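Local coordinates for aminopeptidase N family protein (Idiomarina loihiensis L2TR, PDB 4FGM) that probably acts as a zinc-dependent aminopeptidase of the M61 family, removing residues from the N-terminus of peptides, at residues S213-A218 against H277-K282. Numbering follows the deposited sequence.
Sequences SLFEEA and HSWNIK. With ZN (zinc ion), chain C.
F215 and W279 lie flat against each other: the phenyl ring lies over the five-membered half of the indole, the two ring centroids 3.6 Å apart and the planes only 4° from parallel. W279 CB also sits over the phenyl face, adding a CH-pi contact. With CG anti to the carbonyl carbon (chi1 -67° for F215, W279 much the same), each ring projects from its backbone into the space between the segments, where the two faces meet. Broad aromatic rings suit this buried place, but indole brings a polar N-H inside as well. That N-H is satisfied at the ring edge, where W279 NE1 donates to E217 O at 2.8 Å, the acceptor lying close to the indole plane. Stack and hydrogen bond together fix the rotation of the indole. A218, short and apolar, adds a looser contact, its CB 4.3 Å from W279 CZ2. W409 of helix 401-413 meets both rings edge-to-face. Two residues before W279, H277 binds zinc through NE2 at 2.0 Å, while its ND1 donates in the ring plane to N280 O, which orients the imidazole. H273 and E307 complete the protein ligands; the stack thus packs the turn just after the HExxH helix of a gluzincin-type site against the end of helix 197-215.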
loop_
_atom_site.group_PDB
_atom_site.type_symbol
_atom_site.label_atom_id
_atom_site.label_comp_id
_atom_site.label_asym_id
_atom_site.label_seq_id
_atom_site.Cartn_x
_atom_site.Cartn_y
_atom_site.Cartn_z
ATOM N N SER A 213 15.272 13.915 -9.256
ATOM C CA SER A 213 16.626 14.393 -8.991
ATOM C C SER A 213 17.397 13.310 -8.250
ATOM O O SER A 213 18.581 13.102 -8.500
ATOM C CB SER A 213 16.612 15.655 -8.123
ATOM O OG SER A 213 16.084 16.756 -8.830
ATOM N N LEU A 214 16.714 12.621 -7.339
ATOM C CA LEU A 214 17.340 11.569 -6.548
ATOM C C LEU A 214 17.916 10.448 -7.415
ATOM O O LEU A 214 19.073 10.058 -7.253
ATOM C CB LEU A 214 16.331 10.999 -5.546
ATOM C CG LEU A 214 16.830 9.968 -4.529
ATOM C CD1 LEU A 214 15.913 9.973 -3.322
ATOM C CD2 LEU A 214 16.896 8.587 -5.157
ATOM N N PHE A 215 17.105 9.926 -8.330
ATOM C CA PHE A 215 17.561 8.861 -9.208
ATOM C C PHE A 215 18.282 9.442 -10.419
ATOM O O PHE A 215 18.946 8.718 -11.166
ATOM C CB PHE A 215 16.379 8.004 -9.670
ATOM C CG PHE A 215 15.741 7.213 -8.568
ATOM C CD1 PHE A 215 14.690 7.743 -7.831
ATOM C CD2 PHE A 215 16.208 5.941 -8.251
ATOM C CE1 PHE A 215 14.115 7.016 -6.788
ATOM C CE2 PHE A 215 15.642 5.206 -7.213
ATOM C CZ PHE A 215 14.591 5.745 -6.481
ATOM N N GLU A 216 18.140 10.751 -10.603
ATOM C CA GLU A 216 18.767 11.450 -11.717
ATOM C C GLU A 216 18.232 10.958 -13.054
ATOM O O GLU A 216 18.806 11.243 -14.098
ATOM C CB GLU A 216 20.287 11.259 -11.665
ATOM C CG GLU A 216 20.946 11.948 -10.487
ATOM C CD GLU A 216 22.433 11.674 -10.401
ATOM O OE1 GLU A 216 23.027 11.259 -11.420
ATOM O OE2 GLU A 216 23.010 11.887 -9.313
ATOM N N GLU A 217 17.121 10.229 -13.011
ATOM C CA GLU A 217 16.516 9.674 -14.212
ATOM C C GLU A 217 15.122 9.135 -13.904
ATOM O O GLU A 217 14.886 8.621 -12.811
ATOM C CB GLU A 217 17.398 8.544 -14.739
ATOM C CG GLU A 217 16.967 7.969 -16.069
ATOM C CD GLU A 217 18.029 7.066 -16.668
ATOM O OE1 GLU A 217 19.228 7.369 -16.486
ATOM O OE2 GLU A 217 17.670 6.070 -17.335
ATOM N N ALA A 218 14.206 9.248 -14.862
ATOM C CA ALA A 218 12.846 8.749 -14.687
ATOM C C ALA A 218 12.609 7.593 -15.654
ATOM O O ALA A 218 12.953 7.684 -16.828
ATOM C CB ALA A 218 11.846 9.858 -14.946
ATOM N N HIS A 277 7.751 3.951 -5.901
ATOM C CA HIS A 277 7.619 2.571 -6.372
ATOM C C HIS A 277 7.911 2.478 -7.878
ATOM O O HIS A 277 8.229 1.389 -8.389
ATOM C CB HIS A 277 6.212 2.023 -6.086
ATOM C CG HIS A 277 6.092 1.311 -4.773
ATOM N ND1 HIS A 277 7.031 0.402 -4.321
ATOM C CD2 HIS A 277 5.110 1.322 -3.845
ATOM C CE1 HIS A 277 6.629 -0.115 -3.176
ATOM N NE2 HIS A 277 5.465 0.427 -2.867
ATOM N N SER A 278 7.782 3.601 -8.594
ATOM C CA SER A 278 8.057 3.599 -10.036
ATOM C C SER A 278 9.467 3.065 -10.257
ATOM O O SER A 278 9.747 2.360 -11.248
ATOM C CB SER A 278 7.980 5.011 -10.603
ATOM O OG SER A 278 6.627 5.398 -10.744
ATOM N N TRP A 279 10.371 3.442 -9.358
ATOM C CA TRP A 279 11.745 2.983 -9.474
ATOM C C TRP A 279 11.871 1.715 -8.647
ATOM O O TRP A 279 12.378 0.683 -9.115
ATOM C CB TRP A 279 12.705 4.020 -8.909
ATOM C CG TRP A 279 12.856 5.224 -9.754
ATOM C CD1 TRP A 279 13.808 5.444 -10.720
ATOM C CD2 TRP A 279 12.055 6.404 -9.703
ATOM N NE1 TRP A 279 13.650 6.703 -11.267
ATOM C CE2 TRP A 279 12.584 7.314 -10.659
ATOM C CE3 TRP A 279 10.943 6.788 -8.936
ATOM C CZ2 TRP A 279 12.039 8.575 -10.868
ATOM C CZ3 TRP A 279 10.396 8.045 -9.139
ATOM C CH2 TRP A 279 10.949 8.932 -10.098
ATOM N N ASN A 280 11.392 1.792 -7.417
ATOM C CA ASN A 280 11.485 0.662 -6.514
ATOM C C ASN A 280 10.279 -0.260 -6.580
ATOM O O ASN A 280 9.200 0.104 -6.078
ATOM C CB ASN A 280 11.670 1.231 -5.109
ATOM C CG ASN A 280 12.324 0.265 -4.135
ATOM O OD1 ASN A 280 12.901 -0.744 -4.531
ATOM N ND2 ASN A 280 12.257 0.599 -2.835
ATOM N N ILE A 281 10.454 -1.377 -7.292
ATOM C CA ILE A 281 9.452 -2.413 -7.546
ATOM C C ILE A 281 8.865 -2.505 -8.932
ATOM O O ILE A 281 8.394 -3.585 -9.323
ATOM C CB ILE A 281 8.278 -2.399 -6.527
ATOM C CG1 ILE A 281 7.689 -3.813 -6.417
ATOM C CG2 ILE A 281 7.132 -1.562 -7.062
ATOM C CD1 ILE A 281 8.713 -4.858 -6.066
ATOM N N LYS A 282 8.839 -1.387 -9.643
ATOM C CA LYS A 282 8.289 -1.431 -10.983
ATOM C C LYS A 282 9.415 -1.695 -11.972
ATOM O O LYS A 282 9.206 -2.418 -12.955
ATOM C CB LYS A 282 7.580 -0.127 -11.356
ATOM C CG LYS A 282 6.158 -0.029 -10.793
ATOM C CD LYS A 282 5.572 -1.413 -10.520
ATOM C CE LYS A 282 4.864 -1.929 -11.735
ATOM N NZ LYS A 282 4.816 -3.406 -11.672
HETATM ZN ZN ZN C . 4.326 -0.045 -1.295
#